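Local coordinates for fibronectin type III domain-containing protein (PDB 6P2K) that probably hydrolyses the beta-1,4-glucan backbone of xyloglucan as a family 74 glycoside hydrolase, its catalytic part built from seven-bladed beta-propellers, at residues T388-Y393 and S433-R438; F664-A669 and F688-K693; V21-P24 and N28-Y31. All blocks are in the same frame, centred on the assembly; numbering follows the deposited sequence.

Following the chain from its N terminus, contact 3 comes first: Val-21 to Pro-24 meets Asn-28 to Tyr-31 across a three-residue turn, joining the first two strands of a propeller blade as a beta hairpin. Contact 1 closes a longer excursion of 39 residues, over half of them in strands, and ties strand 388-395 to the loop leaving its own sheet after strand 431-432. Contact 2, with 18 residues between its segments, joins helix 666-672, which follows one sheet, to the loop before strand 697-699 of the next. The three follow in series, and none of them nests in or crosses another. Contacts 1 and 2 lie on opposite sides of the chain's centre, their own centres 39 Å apart.

Contact 1: T388-Y393 and S433-R438; sequences TEWPTY and SNMQHR
Met-435 sets its terminal methyl, CE, over one face of the Trp-390 indole, and this is the tight part of the contact. CE sits 3.7 Å from Trp-390 CE2 and, measured from the centroid of the five-membered ring, only 17° off the ring normal, a CH-pi contact over the face. SD hangs farther back above the same face, 4.7 Å from that centroid, which makes this a Met-aromatic pair. The thioether gets there by bending twice, at chi2 (-61°) and chi3 (-62°), and runs roughly perpendicular to the indole side chain. On the opposite face of the indole, Thr-388 CG2 rests toward the rim, while Trp-390 NE1 is bonded to the carbonyl O of Trp-385. Without the indole, as with an alanine here, the Met-435 methyl would probably lose the face it packs on and the Trp-385 carbonyl this donor.

The other end is looser and wetter. Thr-392 CG2 comes no nearer than 4.3 Å to Ser-433 CB, and close by a water joins the two segments, donating to Pro-391 O at 2.7 Å and hydrogen-bonded to Ser-433 OG at 3.2 Å. Strand 388-395 pairs antiparallel with 376-379, 381-385 and 431-432; just past the last of these the chain leaves the sheet, and a short 3-10 turn, 435-437, begins with Met-435, whose side chain lies over Trp-390.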
# COMPACT_ATOMS: atom_id res chain seq x y z
N THR B 388 -2.06 -11.76 -17.47
CA THR B 388 -2.81 -11.41 -18.67
C THR B 388 -4.21 -10.98 -18.25
O THR B 388 -4.74 -11.46 -17.24
CB THR B 388 -2.85 -12.59 -19.67
OG1 THR B 388 -1.56 -12.75 -20.27
CG2 THR B 388 -3.88 -12.36 -20.78
N GLU B 389 -4.79 -10.04 -19.00
CA GLU B 389 -6.14 -9.55 -18.74
C GLU B 389 -7.09 -10.22 -19.72
O GLU B 389 -7.03 -9.97 -20.92
CB GLU B 389 -6.19 -8.03 -18.84
CG GLU B 389 -5.95 -7.34 -17.50
CD GLU B 389 -5.38 -5.94 -17.63
OE1 GLU B 389 -5.65 -5.11 -16.74
OE2 GLU B 389 -4.67 -5.67 -18.62
N TRP B 390 -7.97 -11.08 -19.19
CA TRP B 390 -8.88 -11.88 -19.99
C TRP B 390 -10.27 -11.27 -19.96
O TRP B 390 -10.76 -10.93 -18.88
CB TRP B 390 -8.95 -13.31 -19.45
CG TRP B 390 -7.61 -13.92 -19.23
CD1 TRP B 390 -6.85 -13.84 -18.10
CD2 TRP B 390 -6.85 -14.70 -20.17
NE1 TRP B 390 -5.67 -14.53 -18.27
CE2 TRP B 390 -5.65 -15.06 -19.53
CE3 TRP B 390 -7.08 -15.12 -21.48
CZ2 TRP B 390 -4.68 -15.83 -20.16
CZ3 TRP B 390 -6.11 -15.88 -22.11
CH2 TRP B 390 -4.92 -16.23 -21.45
N PRO B 391 -10.93 -11.14 -21.11
CA PRO B 391 -12.30 -10.63 -21.11
C PRO B 391 -13.24 -11.63 -20.46
O PRO B 391 -12.96 -12.83 -20.36
CB PRO B 391 -12.63 -10.46 -22.60
CG PRO B 391 -11.33 -10.69 -23.33
CD PRO B 391 -10.49 -11.54 -22.45
N THR B 392 -14.38 -11.12 -19.99
CA THR B 392 -15.50 -12.00 -19.72
C THR B 392 -16.24 -12.28 -21.02
O THR B 392 -16.13 -11.53 -21.99
CB THR B 392 -16.44 -11.40 -18.67
OG1 THR B 392 -17.02 -10.19 -19.19
CG2 THR B 392 -15.69 -11.09 -17.38
N TYR B 393 -17.00 -13.37 -21.04
CA TYR B 393 -17.62 -13.85 -22.27
C TYR B 393 -19.09 -14.14 -22.05
O TYR B 393 -19.46 -14.78 -21.05
CB TYR B 393 -16.90 -15.10 -22.79
CG TYR B 393 -15.54 -14.82 -23.37
CD1 TYR B 393 -14.41 -14.74 -22.56
CD2 TYR B 393 -15.37 -14.62 -24.74
CE1 TYR B 393 -13.16 -14.48 -23.10
CE2 TYR B 393 -14.13 -14.36 -25.28
CZ TYR B 393 -13.03 -14.29 -24.46
OH TYR B 393 -11.79 -14.03 -25.01
N SER B 433 -16.40 -15.65 -16.57
CA SER B 433 -15.02 -16.09 -16.65
C SER B 433 -14.84 -17.25 -15.67
O SER B 433 -15.40 -17.23 -14.58
CB SER B 433 -14.04 -14.96 -16.31
OG SER B 433 -12.70 -15.45 -16.28
N ASN B 434 -14.08 -18.26 -16.08
CA ASN B 434 -13.70 -19.33 -15.16
C ASN B 434 -12.19 -19.44 -15.02
O ASN B 434 -11.68 -20.47 -14.56
CB ASN B 434 -14.32 -20.67 -15.60
CG ASN B 434 -13.58 -21.33 -16.75
OD1 ASN B 434 -12.92 -20.68 -17.56
ND2 ASN B 434 -13.69 -22.65 -16.83
N MET B 435 -11.45 -18.39 -15.40
CA MET B 435 -10.00 -18.44 -15.38
C MET B 435 -9.44 -18.64 -13.98
O MET B 435 -8.37 -19.23 -13.82
CB MET B 435 -9.42 -17.16 -16.00
CG MET B 435 -9.70 -16.99 -17.49
SD MET B 435 -9.02 -18.30 -18.53
CE MET B 435 -7.27 -18.13 -18.22
N GLN B 436 -10.15 -18.17 -12.95
CA GLN B 436 -9.63 -18.27 -11.59
C GLN B 436 -9.64 -19.70 -11.05
O GLN B 436 -9.04 -19.93 -9.99
CB GLN B 436 -10.42 -17.35 -10.64
CG GLN B 436 -10.19 -15.86 -10.91
CD GLN B 436 -10.61 -14.96 -9.75
OE1 GLN B 436 -11.06 -15.43 -8.71
NE2 GLN B 436 -10.45 -13.65 -9.94
N HIS B 437 -10.27 -20.65 -11.74
CA HIS B 437 -10.18 -22.04 -11.30
C HIS B 437 -8.85 -22.68 -11.66
O HIS B 437 -8.51 -23.74 -11.11
CB HIS B 437 -11.35 -22.86 -11.86
CG HIS B 437 -11.04 -23.61 -13.12
ND1 HIS B 437 -11.20 -23.05 -14.37
CD2 HIS B 437 -10.63 -24.88 -13.32
CE1 HIS B 437 -10.88 -23.95 -15.29
NE2 HIS B 437 -10.53 -25.07 -14.68
N ARG B 438 -8.08 -22.05 -12.55
CA ARG B 438 -6.76 -22.55 -12.94
C ARG B 438 -5.73 -21.93 -12.01
O ARG B 438 -5.27 -20.80 -12.23
CB ARG B 438 -6.50 -22.23 -14.41
CG ARG B 438 -7.74 -22.36 -15.29
CD ARG B 438 -7.41 -22.35 -16.77
NE ARG B 438 -7.06 -23.69 -17.26
CZ ARG B 438 -7.89 -24.49 -17.91
NH1 ARG B 438 -9.14 -24.11 -18.15
NH2 ARG B 438 -7.47 -25.68 -18.32
O HOH W 1 -12.18 -15.22 -19.40

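Contact 2: F664-A669 and F688-K693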
# COMPACT_ATOMS: atom_id res chain seq x y z
N PHE B 664 -47.34 -33.87 -3.88
CA PHE B 664 -47.18 -33.96 -5.33
C PHE B 664 -46.67 -35.34 -5.71
O PHE B 664 -45.67 -35.81 -5.15
CB PHE B 664 -46.24 -32.88 -5.87
CG PHE B 664 -46.52 -32.50 -7.30
CD1 PHE B 664 -47.77 -32.02 -7.66
CD2 PHE B 664 -45.55 -32.64 -8.28
CE1 PHE B 664 -48.05 -31.68 -8.97
CE2 PHE B 664 -45.82 -32.29 -9.59
CZ PHE B 664 -47.07 -31.81 -9.94
N THR B 665 -47.34 -35.97 -6.66
CA THR B 665 -47.03 -37.31 -7.14
C THR B 665 -46.94 -37.31 -8.65
O THR B 665 -47.33 -36.33 -9.31
CB THR B 665 -48.13 -38.30 -6.69
OG1 THR B 665 -49.36 -37.97 -7.34
CG2 THR B 665 -48.32 -38.25 -5.19
N PRO B 666 -46.40 -38.38 -9.25
CA PRO B 666 -46.45 -38.48 -10.72
C PRO B 666 -47.85 -38.35 -11.31
O PRO B 666 -48.00 -37.81 -12.41
CB PRO B 666 -45.85 -39.87 -10.99
CG PRO B 666 -44.92 -40.08 -9.85
CD PRO B 666 -45.55 -39.42 -8.66
N ALA B 667 -48.87 -38.84 -10.60
CA ALA B 667 -50.24 -38.68 -11.10
C ALA B 667 -50.64 -37.21 -11.15
O ALA B 667 -51.28 -36.77 -12.12
CB ALA B 667 -51.21 -39.47 -10.22
N ASP B 668 -50.28 -36.44 -10.12
CA ASP B 668 -50.56 -35.01 -10.14
C ASP B 668 -49.84 -34.32 -11.29
O ASP B 668 -50.40 -33.42 -11.93
CB ASP B 668 -50.15 -34.37 -8.81
CG ASP B 668 -50.82 -35.01 -7.62
OD1 ASP B 668 -52.00 -35.41 -7.74
OD2 ASP B 668 -50.17 -35.11 -6.56
N ALA B 669 -48.60 -34.73 -11.56
CA ALA B 669 -47.84 -34.11 -12.64
C ALA B 669 -48.47 -34.41 -14.00
O ALA B 669 -48.55 -33.52 -14.86
CB ALA B 669 -46.39 -34.60 -12.61
N PHE B 688 -39.89 -44.14 -19.19
CA PHE B 688 -39.67 -42.98 -18.34
C PHE B 688 -39.98 -43.31 -16.89
O PHE B 688 -41.05 -43.84 -16.57
CB PHE B 688 -40.53 -41.80 -18.80
CG PHE B 688 -40.37 -40.57 -17.95
CD1 PHE B 688 -39.26 -39.76 -18.09
CD2 PHE B 688 -41.33 -40.23 -17.00
CE1 PHE B 688 -39.10 -38.63 -17.31
CE2 PHE B 688 -41.18 -39.11 -16.22
CZ PHE B 688 -40.07 -38.30 -16.37
N LYS B 689 -39.05 -42.98 -16.00
CA LYS B 689 -39.23 -43.09 -14.56
C LYS B 689 -39.36 -41.70 -13.97
O LYS B 689 -38.62 -40.78 -14.34
CB LYS B 689 -38.07 -43.85 -13.91
CG LYS B 689 -37.78 -45.19 -14.58
CD LYS B 689 -36.64 -45.93 -13.88
CE LYS B 689 -35.31 -45.19 -14.06
NZ LYS B 689 -34.83 -45.25 -15.46
N PHE B 690 -40.32 -41.53 -13.05
CA PHE B 690 -40.58 -40.23 -12.44
C PHE B 690 -39.58 -40.02 -11.30
O PHE B 690 -39.90 -40.15 -10.12
CB PHE B 690 -42.02 -40.14 -11.96
CG PHE B 690 -42.99 -39.78 -13.05
CD1 PHE B 690 -43.53 -40.76 -13.86
CD2 PHE B 690 -43.35 -38.46 -13.26
CE1 PHE B 690 -44.43 -40.43 -14.87
CE2 PHE B 690 -44.25 -38.12 -14.26
CZ PHE B 690 -44.78 -39.11 -15.07
N THR B 691 -38.35 -39.67 -11.69
CA THR B 691 -37.32 -39.31 -10.73
C THR B 691 -36.88 -37.87 -10.97
O THR B 691 -37.60 -37.09 -11.60
CB THR B 691 -36.11 -40.25 -10.84
OG1 THR B 691 -35.62 -40.25 -12.19
CG2 THR B 691 -36.50 -41.67 -10.47
N GLY B 692 -35.70 -37.52 -10.49
CA GLY B 692 -35.15 -36.19 -10.72
C GLY B 692 -33.67 -36.17 -10.42
O GLY B 692 -33.11 -37.11 -9.85
N LYS B 693 -33.03 -35.08 -10.85
CA LYS B 693 -31.63 -34.83 -10.55
C LYS B 693 -31.49 -33.83 -9.41
O LYS B 693 -30.36 -33.39 -9.11
CB LYS B 693 -30.90 -34.31 -11.79
CG LYS B 693 -30.27 -35.41 -12.62
CD LYS B 693 -29.08 -36.02 -11.91
CE LYS B 693 -27.89 -36.19 -12.85
NZ LYS B 693 -26.64 -36.51 -12.11
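Pro-666 presses its ring against one face of Phe-690. Its CB stands 3.5 Å from Phe-690 CG and 3.7 Å from the ring centroid, 17° off the normal, a CH-pi contact displaced toward the rim on the CG side. Next to it, Pro-666 CG packs on Phe-690 CB at 3.6 Å. Ala-669, one helical turn on, adds a looser touch, its CB 4.4 Å from Phe-690 CE2. The opposite face of the phenyl is taken by Phe-688 CE2, over the ring centre, leaving Phe-690 clamped between its neighbour two residues back and the proline.

Pro-666 opens helix 666-672, with Thr-665 as N-cap. This helix follows strand 661-664, the last of one four-stranded antiparallel sheet, and the 688-693 loop leads to strand 697-699, the first of the next. Thr-665 and Asp-668 form a capping box: Thr-665 N gives to Asp-668 OD2 at 3.0 Å, reaching it from above the carboxylate plane, and Asp-668 N returns a weak bond to Thr-665 OG1. On the other side, Phe-690 is the centre of an inverse gamma turn whose Thr-691 N to Lys-689 O bond is weak; its CG is anti to the carbonyl carbon (chi1 -82°), which turns the phenyl toward Pro-666. Farther out, Tyr-707 of strand 702-709 meets Phe-690 edge-to-face and also touches both Pro-666 and Ala-669. Lys-689, on the same loop, forms salt bridges with Asp-709 and Asp-711.

Contact 3: V21-P24 and N28-Y31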
# COMPACT_ATOMS: atom_id res chain seq x y z
N VAL B 21 -22.11 -28.88 -39.06
CA VAL B 21 -22.33 -29.28 -40.44
C VAL B 21 -22.82 -28.07 -41.23
O VAL B 21 -23.81 -27.43 -40.85
CB VAL B 21 -23.33 -30.44 -40.54
CG1 VAL B 21 -23.42 -30.93 -41.98
CG2 VAL B 21 -22.93 -31.57 -39.61
N ALA B 22 -22.16 -27.79 -42.35
CA ALA B 22 -22.56 -26.68 -43.20
C ALA B 22 -23.67 -27.12 -44.15
O ALA B 22 -23.67 -28.24 -44.67
CB ALA B 22 -21.37 -26.16 -44.00
N ASP B 23 -24.62 -26.22 -44.37
CA ASP B 23 -25.65 -26.39 -45.38
C ASP B 23 -25.02 -26.13 -46.75
O ASP B 23 -24.61 -25.00 -47.03
CB ASP B 23 -26.83 -25.44 -45.12
CG ASP B 23 -28.01 -25.67 -46.06
OD1 ASP B 23 -27.83 -26.26 -47.14
OD2 ASP B 23 -29.12 -25.23 -45.71
N PRO B 24 -24.92 -27.15 -47.61
CA PRO B 24 -24.32 -26.92 -48.93
C PRO B 24 -25.14 -25.99 -49.81
O PRO B 24 -24.60 -25.44 -50.78
CB PRO B 24 -24.24 -28.33 -49.53
CG PRO B 24 -25.33 -29.08 -48.85
CD PRO B 24 -25.38 -28.54 -47.44
N ASN B 28 -23.12 -19.69 -44.95
CA ASN B 28 -23.28 -19.18 -43.59
C ASN B 28 -24.39 -19.88 -42.81
O ASN B 28 -24.69 -19.48 -41.68
CB ASN B 28 -23.52 -17.66 -43.57
CG ASN B 28 -22.41 -16.90 -44.27
OD1 ASN B 28 -21.23 -17.14 -44.03
ND2 ASN B 28 -22.79 -15.98 -45.16
N VAL B 29 -24.98 -20.94 -43.36
CA VAL B 29 -25.99 -21.74 -42.66
C VAL B 29 -25.32 -23.01 -42.16
O VAL B 29 -24.82 -23.81 -42.95
CB VAL B 29 -27.19 -22.06 -43.56
CG1 VAL B 29 -28.14 -22.99 -42.83
CG2 VAL B 29 -27.90 -20.78 -43.95
N VAL B 30 -25.31 -23.19 -40.83
CA VAL B 30 -24.66 -24.34 -40.20
C VAL B 30 -25.55 -24.89 -39.10
O VAL B 30 -26.34 -24.16 -38.49
CB VAL B 30 -23.27 -23.98 -39.63
CG1 VAL B 30 -22.28 -23.70 -40.75
CG2 VAL B 30 -23.38 -22.78 -38.69
N TYR B 31 -25.38 -26.18 -38.83
CA TYR B 31 -26.07 -26.87 -37.74
C TYR B 31 -25.03 -27.45 -36.80
O TYR B 31 -23.98 -27.92 -37.24
CB TYR B 31 -26.99 -27.96 -38.28
CG TYR B 31 -28.12 -27.42 -39.12
CD1 TYR B 31 -27.95 -27.15 -40.47
CD2 TYR B 31 -29.36 -27.15 -38.55
CE1 TYR B 31 -28.98 -26.64 -41.23
CE2 TYR B 31 -30.39 -26.64 -39.30
CZ TYR B 31 -30.20 -26.39 -40.64
OH TYR B 31 -31.24 -25.87 -41.38
O HOH W 2 -31.26 -25.55 -44.13
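Val-21 and Tyr-31 exchange both of their backbone hydrogen bonds, as an antiparallel hydrogen-bonded pair does. Val-21 N gives to Tyr-31 O at 2.8 Å, and Tyr-31 N gives back to Val-21 O at 2.8 Å. A second partner reaches that Val-21 carbonyl: Val-30 CA makes a CA-H...O contact with Val-21 O at 3.3 Å. Nearer the turn, Asp-23 N donates to Val-29 O over 2.8 Å, nearly straight at 173°. Between these bonds Ala-22 and Val-30 are the non-hydrogen-bonded pair, and their side chains touch lightly on the same face of the sheet. The backbone of Val-30 is bonded instead to Ser-42 of the next strand. Asp-23 O accepts from Trp-345 NE1, and Pro-24 O is hydrogen-bonded to Thr-342 OG1.

Asp-23 is the polar hub of the side chains. With CG anti to the backbone N (chi1 -175°), the carboxylate lies alongside Val-29, whose CG1 packs 3.6 Å from Asp-23 CB. OD1 takes the Asn-25 N-H, within the turn itself. OD2 is bonded to Gln-26 NE2 and also accepts from a water at 2.7 Å. That water in turn accepts from Tyr-31 OH at 2.8 Å, in the plane of the ring, and a weak bond links the same hydroxyl to Lys-41. The buried acid therefore serves both the short connection and, through one water, the tyrosine on the second strand. These are the first two strands of a four-stranded antiparallel blade, 17-22 and 30-34, joined as a beta hairpin in the up-and-down order of a beta-propeller.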